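Local coordinates for nucleoside diphosphate kinase (Encephalitozoon cuniculi, PDB 3MPD), which probably transfers the gamma phosphate of ATP to nucleoside diphosphates by a ping-pong mechanism, through a phosphorylated active-site intermediate and with magnesium as cofactor, at residues T8-K13 against N116-S121; I26-E31 against G103-D108; I12-I17 against E67-G72. All blocks are in the same frame, centred on the assembly; numbering follows the deposited sequence.

Overall arrangement
Read from the N terminus, the chain lays down strand 7-12, turns at K13 into helix 14-18 and runs on into helix 22-32. The first loop to close is that of contact 3, where I12-I17 meets E67-G72 at the end of helix 62-69. Contact 1 starts from the same stretch and closes a far longer loop, pairing T8-K13 with N116-S121 at one border of the four-stranded antiparallel sheet. Contact 2, helix 22-32 against G103-D108, nests inside that loop and crosses contact 3. Contacts 1 and 2 touch through R106, which reaches the backbone of N116 and I118; contacts 1 and 3 share I12 and K13, the latter an ATP-binding residue by similarity.

Contact 1 of 3, residues T8-K13 against N116-S121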
ATOM      1  N   THR A   8      -5.566 -10.086  -9.677  1.00 27.45           N
ATOM      2  CA  THR A   8      -4.592 -11.005  -9.084  1.00 26.69           C
ATOM      3  C   THR A   8      -4.261 -10.595  -7.657  1.00 25.97           C
ATOM      4  O   THR A   8      -4.348  -9.412  -7.300  1.00 26.01           O
ATOM      5  CB  THR A   8      -3.305 -11.137  -9.955  1.00 25.72           C
ATOM      6  OG1 THR A   8      -2.501 -12.231  -9.488  1.00 25.78           O
ATOM      7  CG2 THR A   8      -2.473  -9.848  -9.980  1.00 24.71           C
ATOM      8  N   PHE A   9      -3.923 -11.582  -6.838  1.00 26.14           N
ATOM      9  CA  PHE A   9      -3.612 -11.345  -5.444  1.00 25.21           C
ATOM     10  C   PHE A   9      -2.108 -11.326  -5.273  1.00 24.60           C
ATOM     11  O   PHE A   9      -1.422 -12.268  -5.649  1.00 24.34           O
ATOM     12  CB  PHE A   9      -4.248 -12.414  -4.540  1.00 26.41           C
ATOM     13  CG  PHE A   9      -3.961 -12.205  -3.091  1.00 25.93           C
ATOM     14  CD1 PHE A   9      -4.542 -11.139  -2.409  1.00 24.22           C
ATOM     15  CD2 PHE A   9      -3.081 -13.048  -2.420  1.00 25.68           C
ATOM     16  CE1 PHE A   9      -4.259 -10.899  -1.076  1.00 26.73           C
ATOM     17  CE2 PHE A   9      -2.800 -12.840  -1.068  1.00 29.71           C
ATOM     18  CZ  PHE A   9      -3.381 -11.752  -0.396  1.00 26.76           C
ATOM     19  N   ILE A  10      -1.605 -10.237  -4.715  1.00 24.55           N
ATOM     20  CA  ILE A  10      -0.161 -10.041  -4.559  1.00 23.76           C
ATOM     21  C   ILE A  10       0.095  -9.769  -3.088  1.00 23.78           C
ATOM     22  O   ILE A  10      -0.472  -8.837  -2.520  1.00 24.57           O
ATOM     23  CB  ILE A  10       0.340  -8.827  -5.354  1.00 22.41           C
ATOM     24  CG1 ILE A  10      -0.059  -8.910  -6.848  1.00 22.54           C
ATOM     25  CG2 ILE A  10       1.871  -8.643  -5.183  1.00 23.54           C
ATOM     26  CD1 ILE A  10       0.546 -10.132  -7.654  1.00 21.69           C
ATOM     27  N   MET A  11       0.995 -10.534  -2.484  1.00 23.67           N
ATOM     28  CA  MET A  11       1.255 -10.365  -1.065  1.00 22.69           C
ATOM     29  C   MET A  11       2.744 -10.270  -0.823  1.00 21.97           C
ATOM     30  O   MET A  11       3.503 -11.190  -1.183  1.00 22.14           O
ATOM     31  CB  MET A  11       0.626 -11.533  -0.287  1.00 23.97           C
ATOM     32  CG  MET A  11       0.867 -11.506   1.209  1.00 25.67           C
ATOM     33  SD  MET A  11      -0.050 -12.843   2.038  1.00 30.86           S
ATOM     34  CE  MET A  11       0.502 -14.314   1.167  1.00 30.87           C
ATOM     35  N   ILE A  12       3.162  -9.161  -0.218  1.00 20.85           N
ATOM     36  CA  ILE A  12       4.563  -8.996   0.171  1.00 20.25           C
ATOM     37  C   ILE A  12       4.796  -9.779   1.462  1.00 21.62           C
ATOM     38  O   ILE A  12       4.107  -9.529   2.474  1.00 22.32           O
ATOM     39  CB  ILE A  12       4.956  -7.518   0.368  1.00 20.12           C
ATOM     40  CG1 ILE A  12       4.629  -6.710  -0.893  1.00 18.70           C
ATOM     41  CG2 ILE A  12       6.465  -7.391   0.818  1.00 17.89           C
ATOM     42  CD1 ILE A  12       5.056  -5.214  -0.805  1.00 19.86           C
ATOM     43  N   LYS A  13       5.771 -10.697   1.417  1.00 20.75           N
ATOM     44  CA  LYS A  13       6.020 -11.647   2.524  1.00 21.62           C
ATOM     45  C   LYS A  13       6.728 -10.929   3.669  1.00 21.74           C
ATOM     46  O   LYS A  13       7.381  -9.896   3.434  1.00 21.45           O
ATOM     47  CB  LYS A  13       6.854 -12.842   2.010  1.00 21.11           C
ATOM     48  CG  LYS A  13       6.128 -13.635   0.908  1.00 20.66           C
ATOM     49  CD  LYS A  13       6.753 -15.008   0.673  1.00 22.31           C
ATOM     50  CE  LYS A  13       5.819 -15.840  -0.218  1.00 22.71           C
ATOM     51  NZ  LYS A  13       6.577 -17.022  -0.720  1.00 21.90           N
ATOM     52  N   ASN A 116      11.308 -15.708  -0.636  1.00 22.30           N
ATOM     53  CA  ASN A 116      11.361 -15.267  -2.017  1.00 20.87           C
ATOM     54  C   ASN A 116      10.429 -14.055  -2.231  1.00 19.10           C
ATOM     55  O   ASN A 116       9.842 -13.940  -3.274  1.00 19.27           O
ATOM     56  CB  ASN A 116      11.060 -16.420  -2.963  1.00 20.66           C
ATOM     57  CG  ASN A 116       9.645 -16.961  -2.816  1.00 21.21           C
ATOM     58  OD1 ASN A 116       8.874 -16.567  -1.927  1.00 21.97           O
ATOM     59  ND2 ASN A 116       9.291 -17.863  -3.720  1.00 21.69           N
ATOM     60  N   ILE A 117      10.297 -13.219  -1.195  1.00 18.50           N
ATOM     61  CA  ILE A 117       9.899 -11.779  -1.273  1.00 17.85           C
ATOM     62  C   ILE A 117       8.386 -11.531  -1.305  1.00 18.62           C
ATOM     63  O   ILE A 117       7.892 -10.563  -0.709  1.00 18.84           O
ATOM     64  CB  ILE A 117      10.537 -11.037  -2.496  1.00 16.64           C
ATOM     65  CG1 ILE A 117      12.059 -11.265  -2.579  1.00 17.77           C
ATOM     66  CG2 ILE A 117      10.183  -9.535  -2.484  1.00 16.13           C
ATOM     67  CD1 ILE A 117      12.830 -10.807  -1.302  1.00 19.15           C
ATOM     68  N   ILE A 118       7.670 -12.355  -2.074  1.00 18.72           N
ATOM     69  CA  ILE A 118       6.345 -11.989  -2.540  1.00 19.28           C
ATOM     70  C   ILE A 118       5.605 -13.249  -2.998  1.00 21.12           C
ATOM     71  O   ILE A 118       6.226 -14.256  -3.413  1.00 22.29           O
ATOM     72  CB  ILE A 118       6.453 -10.930  -3.733  1.00 19.06           C
ATOM     73  CG1 ILE A 118       5.108 -10.310  -4.107  1.00 18.62           C
ATOM     74  CG2 ILE A 118       7.161 -11.532  -4.964  1.00 17.18           C
ATOM     75  CD1 ILE A 118       5.292  -9.161  -5.209  1.00 16.81           C
ATOM     76  N   HIS A 119       4.284 -13.218  -2.878  1.00 21.53           N
ATOM     77  CA  HIS A 119       3.442 -14.223  -3.478  1.00 22.56           C
ATOM     78  C   HIS A 119       2.604 -13.560  -4.555  1.00 22.10           C
ATOM     79  O   HIS A 119       2.061 -12.477  -4.314  1.00 21.67           O
ATOM     80  CB  HIS A 119       2.474 -14.765  -2.424  1.00 24.82           C
ATOM     81  CG  HIS A 119       1.314 -15.487  -3.023  1.00 27.67           C
ATOM     82  ND1 HIS A 119       1.375 -16.816  -3.386  1.00 31.26           N
ATOM     83  CD2 HIS A 119       0.073 -15.058  -3.357  1.00 29.37           C
ATOM     84  CE1 HIS A 119       0.222 -17.178  -3.916  1.00 30.36           C
ATOM     85  NE2 HIS A 119      -0.589 -16.131  -3.902  1.00 31.55           N
ATOM     86  N   GLY A 120       2.443 -14.196  -5.722  1.00 22.06           N
ATOM     87  CA  GLY A 120       1.420 -13.734  -6.673  1.00 21.44           C
ATOM     88  C   GLY A 120       0.592 -14.922  -7.116  1.00 24.08           C
ATOM     89  O   GLY A 120       1.136 -16.018  -7.256  1.00 22.83           O
ATOM     90  N   SER A 121      -0.714 -14.729  -7.343  1.00 24.47           N
ATOM     91  CA  SER A 121      -1.569 -15.847  -7.783  1.00 26.71           C
ATOM     92  C   SER A 121      -1.020 -16.555  -9.030  1.00 27.59           C
ATOM     93  O   SER A 121      -0.437 -15.923  -9.891  1.00 26.80           O
ATOM     94  CB  SER A 121      -3.002 -15.370  -8.072  1.00 27.04           C
ATOM     95  OG  SER A 121      -3.523 -14.644  -6.980  1.00 26.21           O
TER
HETATM   96  O   HOH W   1      -0.178 -13.006 -10.590  1.00 13.72           O
HETATM   97  O   HOH W   2       4.054 -18.158  -2.049  1.00 30.49           O
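K13 NZ reaches the side-chain oxygen of N116 across the end of a strand pair, 2.6 Å from N116 OD1, in the amide plane and on a lone pair. The lysine chain, extended beyond CG, runs past the backbone of I118 to get there. Beside it, strands 8-12 and 118-120 pair antiparallel: M11 and H119 form the hydrogen-bonded pair, with M11 N to H119 O at 2.9 Å and H119 N to M11 O at 2.8 Å. On one face I10 CG2 presses against I118 CD1 at a tight 3.5 Å. On the other, H119 CG lies anti to the backbone N (chi1 163°), which sets the imidazole beside F9; F9 CD2 comes to the imidazole edge near its plane, 3.9 Å from H119 CD2, the two side chains crossing at about a right angle.

In the second shell, E130 OE1 is hydrogen-bonded to both H119 NE2 and S121 OG, while S121 OG receives F9 N at 3.1 Å. By similarity, H119 is the residue phosphorylated during catalysis, and K13 and N116 belong to the ATP site. With NE2 engaged by E130, ND1 is directed to the water it shares with K13 NZ, an arrangement consistent with phosphorylation at ND1, the pros nitrogen.

Contact 2 of 3, residues I26-E31 against G103-D108; sequences IQRFEE and GTIRGD
R28 of helix 22-32 reaches over to the first turn of helix 105-109, whose N-cap is T104, joining two helices of the ferredoxin-like alpha/beta fold of this family. The arginine leaves its helix with CG anti to the carbonyl carbon and then turns about CB-CG (chi2 -67°), which carries the chain alongside I105 before the guanidinium meets D108. R28 CG lies 3.8 Å from I105 CG1, the two side chains sliding past each other in opposite directions.

At the far end, R28 NH2 makes a salt bridge to D108 OD2 at 2.8 Å. The bond uses the anti lone pair of the carboxylate oxygen, and that oxygen is tilted 23° out of the guanidinium plane; one hydrogen bond joins them, and with the planes 63° apart the groups do not lie flat against each other. The same NH2 has a weak second bond to the hydroxyl of Y109. D108 is itself held by its other oxygen, OD1, which accepts from G103 N at 2.7 Å and so ties the loop ahead of the helix back to its first turn. T104 OG1 caps that turn by accepting from G107 N at 2.9 Å, and its hydroxyl is also bonded to the backbone oxygen of S101.

Next to the salt bridge, I105 stretches its CG1 branch (chi2 166°) toward F29, which it crosses at about a right angle. I118 of the neighbouring strand packs against both residues, joining this helix pair to the sheet. R106, an ATP-binding residue by similarity, hydrogen-bonds instead to the backbone oxygens of N116 and I118. The apolar contact with the phenylalanine ring is made by one methyl, I105 CD1, 3.7 Å from F29 CE2.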
ATOM      1  N   ILE A  26       6.127  -2.276  -5.266  1.00 14.88           N
ATOM      2  CA  ILE A  26       4.948  -1.621  -5.826  1.00 16.17           C
ATOM      3  C   ILE A  26       5.289  -0.908  -7.144  1.00 16.43           C
ATOM      4  O   ILE A  26       4.473  -0.886  -8.076  1.00 17.79           O
ATOM      5  CB  ILE A  26       4.329  -0.659  -4.787  1.00 15.80           C
ATOM      6  CG1 ILE A  26       3.699  -1.499  -3.633  1.00 17.15           C
ATOM      7  CG2 ILE A  26       3.280   0.280  -5.467  1.00 16.83           C
ATOM      8  CD1 ILE A  26       3.064  -0.626  -2.522  1.00 17.97           C
ATOM      9  N   GLN A  27       6.477  -0.312  -7.221  1.00 15.82           N
ATOM     10  CA  GLN A  27       6.924   0.319  -8.473  1.00 16.63           C
ATOM     11  C   GLN A  27       6.802  -0.622  -9.678  1.00 16.78           C
ATOM     12  O   GLN A  27       6.398  -0.170 -10.762  1.00 17.28           O
ATOM     13  CB  GLN A  27       8.384   0.811  -8.362  1.00 16.27           C
ATOM     14  CG  GLN A  27       8.920   1.560  -9.597  1.00 19.12           C
ATOM     15  CD  GLN A  27      10.457   1.919  -9.467  1.00 25.88           C
ATOM     16  OE1 GLN A  27      10.998   2.032  -8.378  1.00 29.35           O
ATOM     17  NE2 GLN A  27      11.115   2.068 -10.578  1.00 27.55           N
ATOM     18  N   ARG A  28       7.170  -1.901  -9.511  1.00 16.51           N
ATOM     19  CA  ARG A  28       7.154  -2.837 -10.659  1.00 17.10           C
ATOM     20  C   ARG A  28       5.731  -2.970 -11.216  1.00 16.37           C
ATOM     21  O   ARG A  28       5.536  -2.994 -12.429  1.00 16.10           O
ATOM     22  CB  ARG A  28       7.688  -4.233 -10.325  1.00 16.27           C
ATOM     23  CG  ARG A  28       9.012  -4.289  -9.533  1.00 20.76           C
ATOM     24  CD  ARG A  28      10.141  -3.766 -10.381  1.00 21.75           C
ATOM     25  NE  ARG A  28      11.455  -3.901  -9.721  1.00 25.21           N
ATOM     26  CZ  ARG A  28      12.304  -4.923  -9.849  1.00 21.72           C
ATOM     27  NH1 ARG A  28      11.997  -5.984 -10.577  1.00 18.18           N
ATOM     28  NH2 ARG A  28      13.492  -4.854  -9.260  1.00 20.16           N
ATOM     29  N   PHE A  29       4.755  -3.072 -10.316  1.00 16.58           N
ATOM     30  CA  PHE A  29       3.360  -3.256 -10.709  1.00 16.49           C
ATOM     31  C   PHE A  29       2.736  -1.981 -11.271  1.00 17.36           C
ATOM     32  O   PHE A  29       1.963  -2.008 -12.258  1.00 18.26           O
ATOM     33  CB  PHE A  29       2.544  -3.785  -9.520  1.00 16.91           C
ATOM     34  CG  PHE A  29       2.851  -5.207  -9.208  1.00 18.66           C
ATOM     35  CD1 PHE A  29       2.040  -6.216  -9.704  1.00 18.57           C
ATOM     36  CD2 PHE A  29       3.977  -5.554  -8.451  1.00 19.98           C
ATOM     37  CE1 PHE A  29       2.347  -7.549  -9.458  1.00 20.21           C
ATOM     38  CE2 PHE A  29       4.285  -6.921  -8.205  1.00 19.17           C
ATOM     39  CZ  PHE A  29       3.464  -7.891  -8.725  1.00 18.33           C
ATOM     40  N   GLU A  30       3.054  -0.868 -10.634  1.00 17.32           N
ATOM     41  CA  GLU A  30       2.445   0.411 -10.977  1.00 17.35           C
ATOM     42  C   GLU A  30       3.029   0.894 -12.320  1.00 17.98           C
ATOM     43  O   GLU A  30       2.308   1.455 -13.147  1.00 17.58           O
ATOM     44  CB  GLU A  30       2.731   1.414  -9.828  1.00 18.52           C
ATOM     45  CG  GLU A  30       2.146   2.806 -10.014  1.00 18.27           C
ATOM     46  CD  GLU A  30       2.331   3.729  -8.798  1.00 21.10           C
ATOM     47  OE1 GLU A  30       3.433   3.763  -8.167  1.00 20.60           O
ATOM     48  OE2 GLU A  30       1.379   4.494  -8.521  1.00 18.85           O
ATOM     49  N   GLU A  31       4.334   0.656 -12.552  1.00 17.42           N
ATOM     50  CA  GLU A  31       4.976   1.082 -13.827  1.00 18.38           C
ATOM     51  C   GLU A  31       4.577   0.200 -14.992  1.00 18.45           C
ATOM     52  O   GLU A  31       4.618   0.648 -16.152  1.00 18.65           O
ATOM     53  CB  GLU A  31       6.520   1.144 -13.726  1.00 17.89           C
ATOM     54  CG  GLU A  31       6.997   2.321 -12.932  1.00 17.39           C
ATOM     55  CD  GLU A  31       8.528   2.440 -12.866  1.00 19.57           C
ATOM     56  OE1 GLU A  31       9.295   1.428 -12.998  1.00 20.43           O
ATOM     57  OE2 GLU A  31       8.956   3.575 -12.613  1.00 21.47           O
ATOM     58  N   GLY A 103      16.235  -8.677 -13.141  1.00 18.79           N
ATOM     59  CA  GLY A 103      15.176  -7.744 -13.542  1.00 18.94           C
ATOM     60  C   GLY A 103      13.819  -8.121 -12.946  1.00 19.02           C
ATOM     61  O   GLY A 103      12.943  -7.275 -12.877  1.00 19.89           O
ATOM     62  N   THR A 104      13.632  -9.375 -12.505  1.00 18.70           N
ATOM     63  CA  THR A 104      12.400  -9.744 -11.760  1.00 17.14           C
ATOM     64  C   THR A 104      12.578  -9.407 -10.286  1.00 16.56           C
ATOM     65  O   THR A 104      13.695  -9.213  -9.812  1.00 18.28           O
ATOM     66  CB  THR A 104      12.043 -11.271 -11.880  1.00 18.27           C
ATOM     67  OG1 THR A 104      13.075 -12.083 -11.299  1.00 17.31           O
ATOM     68  CG2 THR A 104      11.822 -11.697 -13.364  1.00 16.37           C
ATOM     69  N   ILE A 105      11.482  -9.359  -9.547  1.00 16.39           N
ATOM     70  CA  ILE A 105      11.523  -9.120  -8.125  1.00 16.28           C
ATOM     71  C   ILE A 105      12.397 -10.147  -7.399  1.00 16.42           C
ATOM     72  O   ILE A 105      13.255  -9.779  -6.619  1.00 16.06           O
ATOM     73  CB  ILE A 105      10.091  -9.091  -7.551  1.00 15.65           C
ATOM     74  CG1 ILE A 105       9.391  -7.810  -8.047  1.00 17.07           C
ATOM     75  CG2 ILE A 105      10.126  -9.077  -6.038  1.00 14.68           C
ATOM     76  CD1 ILE A 105       7.856  -7.841  -7.828  1.00 16.75           C
ATOM     77  N   ARG A 106      12.165 -11.430  -7.669  1.00 15.85           N
ATOM     78  CA  ARG A 106      12.964 -12.490  -7.023  1.00 16.87           C
ATOM     79  C   ARG A 106      14.396 -12.510  -7.535  1.00 17.13           C
ATOM     80  O   ARG A 106      15.328 -12.725  -6.768  1.00 17.31           O
ATOM     81  CB  ARG A 106      12.306 -13.868  -7.197  1.00 15.97           C
ATOM     82  CG  ARG A 106      11.007 -13.956  -6.375  1.00 16.77           C
ATOM     83  CD  ARG A 106      10.183 -15.208  -6.684  1.00 17.45           C
ATOM     84  NE  ARG A 106       9.023 -15.319  -5.773  1.00 17.13           N
ATOM     85  CZ  ARG A 106       7.972 -16.079  -6.050  1.00 19.25           C
ATOM     86  NH1 ARG A 106       7.936 -16.762  -7.182  1.00 17.88           N
ATOM     87  NH2 ARG A 106       6.953 -16.155  -5.210  1.00 21.44           N
ATOM     88  N   GLY A 107      14.574 -12.278  -8.835  1.00 17.10           N
ATOM     89  CA  GLY A 107      15.932 -12.219  -9.373  1.00 17.46           C
ATOM     90  C   GLY A 107      16.800 -11.099  -8.788  1.00 17.26           C
ATOM     91  O   GLY A 107      18.017 -11.260  -8.641  1.00 17.47           O
ATOM     92  N   ASP A 108      16.189  -9.948  -8.528  1.00 15.52           N
ATOM     93  CA  ASP A 108      16.933  -8.757  -8.066  1.00 16.56           C
ATOM     94  C   ASP A 108      17.139  -8.716  -6.537  1.00 16.97           C
ATOM     95  O   ASP A 108      18.144  -8.191  -6.059  1.00 17.80           O
ATOM     96  CB  ASP A 108      16.212  -7.469  -8.499  1.00 14.72           C
ATOM     97  CG  ASP A 108      16.281  -7.226 -10.023  1.00 19.68           C
ATOM     98  OD1 ASP A 108      17.130  -7.824 -10.741  1.00 20.05           O
ATOM     99  OD2 ASP A 108      15.470  -6.429 -10.500  1.00 18.29           O
TER

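Contact 3 of 3, residues I12-I17 against E67-G72; sequences IKPDAI and EDMMSG
P14, the first residue of helix 14-18, wedges its ring against the end of helix 62-69 and the turn after it (S71, G72). One helix follows strand 7-12 and the other leads to strand 74-80, the two inner strands of the ferredoxin-like sheet; K13, an ATP-binding residue by similarity, lies at the junction. M69 crosses both K13 and P14 at about a right angle. Bends at chi2 and chi3 fold the methionine (chi2 -66°), bringing SD against the flank of the lysine chain, 3.7 Å from K13 CD, and to the CD edge of the proline ring, 3.8 Å from P14 CD, close to the ring plane. The sulfur thus packs on the apolar part of K13, whose amino end is occupied with N116; L49 and Y53 also pack on M69.

G72 O and S71 OG meet the proline ring from opposite sides of its plane, G72 O 3.6 Å from P14 CG and S71 OG 3.6 Å from P14 CB. Two waters then join the D15 carboxylate to S71 OG. One donates to D15 OD2 and to the backbone oxygen of D68 while accepting from S71 OG. The second donates both to D15 OD1 at 2.7 Å and to S71 OG at 2.6 Å.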
ATOM      1  N   ILE A  12       3.162  -9.161  -0.218  1.00 20.85           N
ATOM      2  CA  ILE A  12       4.563  -8.996   0.171  1.00 20.25           C
ATOM      3  C   ILE A  12       4.796  -9.779   1.462  1.00 21.62           C
ATOM      4  O   ILE A  12       4.107  -9.529   2.474  1.00 22.32           O
ATOM      5  CB  ILE A  12       4.956  -7.518   0.368  1.00 20.12           C
ATOM      6  CG1 ILE A  12       4.629  -6.710  -0.893  1.00 18.70           C
ATOM      7  CG2 ILE A  12       6.465  -7.391   0.818  1.00 17.89           C
ATOM      8  CD1 ILE A  12       5.056  -5.214  -0.805  1.00 19.86           C
ATOM      9  N   LYS A  13       5.771 -10.697   1.417  1.00 20.75           N
ATOM     10  CA  LYS A  13       6.020 -11.647   2.524  1.00 21.62           C
ATOM     11  C   LYS A  13       6.728 -10.929   3.669  1.00 21.74           C
ATOM     12  O   LYS A  13       7.381  -9.896   3.434  1.00 21.45           O
ATOM     13  CB  LYS A  13       6.854 -12.842   2.010  1.00 21.11           C
ATOM     14  CG  LYS A  13       6.128 -13.635   0.908  1.00 20.66           C
ATOM     15  CD  LYS A  13       6.753 -15.008   0.673  1.00 22.31           C
ATOM     16  CE  LYS A  13       5.819 -15.840  -0.218  1.00 22.71           C
ATOM     17  NZ  LYS A  13       6.577 -17.022  -0.720  1.00 21.90           N
ATOM     18  N   PRO A  14       6.622 -11.466   4.900  1.00 22.98           N
ATOM     19  CA  PRO A  14       7.024 -10.716   6.100  1.00 22.71           C
ATOM     20  C   PRO A  14       8.457 -10.187   6.070  1.00 22.22           C
ATOM     21  O   PRO A  14       8.697  -9.077   6.503  1.00 20.79           O
ATOM     22  CB  PRO A  14       6.875 -11.759   7.238  1.00 24.07           C
ATOM     23  CG  PRO A  14       5.859 -12.725   6.734  1.00 24.11           C
ATOM     24  CD  PRO A  14       6.119 -12.825   5.249  1.00 23.68           C
ATOM     25  N   ASP A  15       9.402 -10.991   5.579  1.00 22.32           N
ATOM     26  CA  ASP A  15      10.789 -10.573   5.527  1.00 22.52           C
ATOM     27  C   ASP A  15      11.082  -9.434   4.546  1.00 21.57           C
ATOM     28  O   ASP A  15      11.981  -8.622   4.798  1.00 21.51           O
ATOM     29  CB  ASP A  15      11.719 -11.769   5.278  1.00 23.06           C
ATOM     30  CG  ASP A  15      11.676 -12.764   6.418  1.00 27.07           C
ATOM     31  OD1 ASP A  15      11.877 -12.347   7.582  1.00 29.42           O
ATOM     32  OD2 ASP A  15      11.410 -13.953   6.162  1.00 29.38           O
ATOM     33  N   ALA A  16      10.306  -9.357   3.474  1.00 20.30           N
ATOM     34  CA  ALA A  16      10.479  -8.290   2.502  1.00 19.50           C
ATOM     35  C   ALA A  16       9.991  -6.971   3.086  1.00 19.62           C
ATOM     36  O   ALA A  16      10.547  -5.916   2.775  1.00 19.55           O
ATOM     37  CB  ALA A  16       9.740  -8.615   1.186  1.00 17.94           C
ATOM     38  N   ILE A  17       8.995  -7.024   3.974  1.00 19.58           N
ATOM     39  CA  ILE A  17       8.577  -5.818   4.703  1.00 19.34           C
ATOM     40  C   ILE A  17       9.751  -5.297   5.542  1.00 20.05           C
ATOM     41  O   ILE A  17      10.081  -4.100   5.530  1.00 18.80           O
ATOM     42  CB  ILE A  17       7.372  -6.115   5.677  1.00 21.86           C
ATOM     43  CG1 ILE A  17       6.131  -6.634   4.923  1.00 21.03           C
ATOM     44  CG2 ILE A  17       7.033  -4.882   6.489  1.00 19.49           C
ATOM     45  CD1 ILE A  17       5.594  -5.677   3.893  1.00 23.16           C
ATOM     46  N   GLU A  67       5.077 -21.545   8.933  1.00 41.12           N
ATOM     47  CA  GLU A  67       5.701 -20.830  10.046  1.00 43.23           C
ATOM     48  C   GLU A  67       6.413 -19.578   9.564  1.00 41.59           C
ATOM     49  O   GLU A  67       6.287 -18.521  10.187  1.00 41.59           O
ATOM     50  CB  GLU A  67       6.715 -21.732  10.738  1.00 45.52           C
ATOM     51  CG  GLU A  67       6.591 -21.808  12.261  1.00 51.99           C
ATOM     52  CD  GLU A  67       5.440 -22.709  12.716  1.00 58.66           C
ATOM     53  OE1 GLU A  67       5.693 -23.850  13.198  1.00 61.02           O
ATOM     54  OE2 GLU A  67       4.274 -22.265  12.581  1.00 60.09           O
ATOM     55  N   ASP A  68       7.154 -19.715   8.462  1.00 40.11           N
ATOM     56  CA  ASP A  68       7.850 -18.601   7.823  1.00 39.46           C
ATOM     57  C   ASP A  68       6.895 -17.460   7.457  1.00 37.84           C
ATOM     58  O   ASP A  68       7.279 -16.282   7.499  1.00 37.94           O
ATOM     59  CB  ASP A  68       8.588 -19.060   6.549  1.00 38.89           C
ATOM     60  CG  ASP A  68       9.874 -19.858   6.840  1.00 43.22           C
ATOM     61  OD1 ASP A  68      10.413 -19.801   7.979  1.00 46.47           O
ATOM     62  OD2 ASP A  68      10.351 -20.549   5.902  1.00 45.87           O
ATOM     63  N   MET A  69       5.665 -17.800   7.077  1.00 36.61           N
ATOM     64  CA  MET A  69       4.706 -16.777   6.664  1.00 34.96           C
ATOM     65  C   MET A  69       4.031 -16.148   7.882  1.00 35.58           C
ATOM     66  O   MET A  69       3.315 -15.168   7.743  1.00 34.41           O
ATOM     67  CB  MET A  69       3.677 -17.336   5.674  1.00 34.17           C
ATOM     68  CG  MET A  69       4.216 -17.477   4.256  1.00 33.06           C
ATOM     69  SD  MET A  69       4.567 -15.860   3.543  1.00 32.05           S
ATOM     70  CE  MET A  69       2.914 -15.218   3.361  1.00 29.82           C
ATOM     71  N   MET A  70       4.285 -16.696   9.070  1.00 36.50           N
ATOM     72  CA  MET A  70       3.679 -16.174  10.298  1.00 37.83           C
ATOM     73  C   MET A  70       4.576 -15.225  11.111  1.00 37.25           C
ATOM     74  O   MET A  70       4.151 -14.724  12.164  1.00 38.38           O
ATOM     75  CB  MET A  70       3.206 -17.326  11.183  1.00 40.75           C
ATOM     76  CG  MET A  70       1.725 -17.642  11.064  1.00 42.61           C
ATOM     77  SD  MET A  70       1.516 -19.340  11.551  1.00 54.53           S
ATOM     78  CE  MET A  70       1.707 -19.265  13.342  1.00 55.29           C
ATOM     79  N   SER A  71       5.785 -14.963  10.614  1.00 34.79           N
ATOM     80  CA  SER A  71       6.838 -14.269  11.365  1.00 34.59           C
ATOM     81  C   SER A  71       6.659 -12.748  11.404  1.00 33.62           C
ATOM     82  O   SER A  71       7.491 -12.023  11.973  1.00 33.87           O
ATOM     83  CB  SER A  71       8.230 -14.628  10.810  1.00 33.97           C
ATOM     84  OG  SER A  71       8.455 -14.074   9.496  1.00 33.27           O
ATOM     85  N   GLY A  72       5.588 -12.254  10.792  1.00 31.77           N
ATOM     86  CA  GLY A  72       5.347 -10.823  10.794  1.00 29.78           C
ATOM     87  C   GLY A  72       4.292 -10.359   9.819  1.00 28.25           C
ATOM     88  O   GLY A  72       3.695 -11.160   9.092  1.00 27.94           O
TER
HETATM   89  O   HOH W   3       9.796 -15.460   7.712  1.00 14.57           O
HETATM   90  O   HOH W   4       9.933 -11.934   9.467  1.00 21.51           O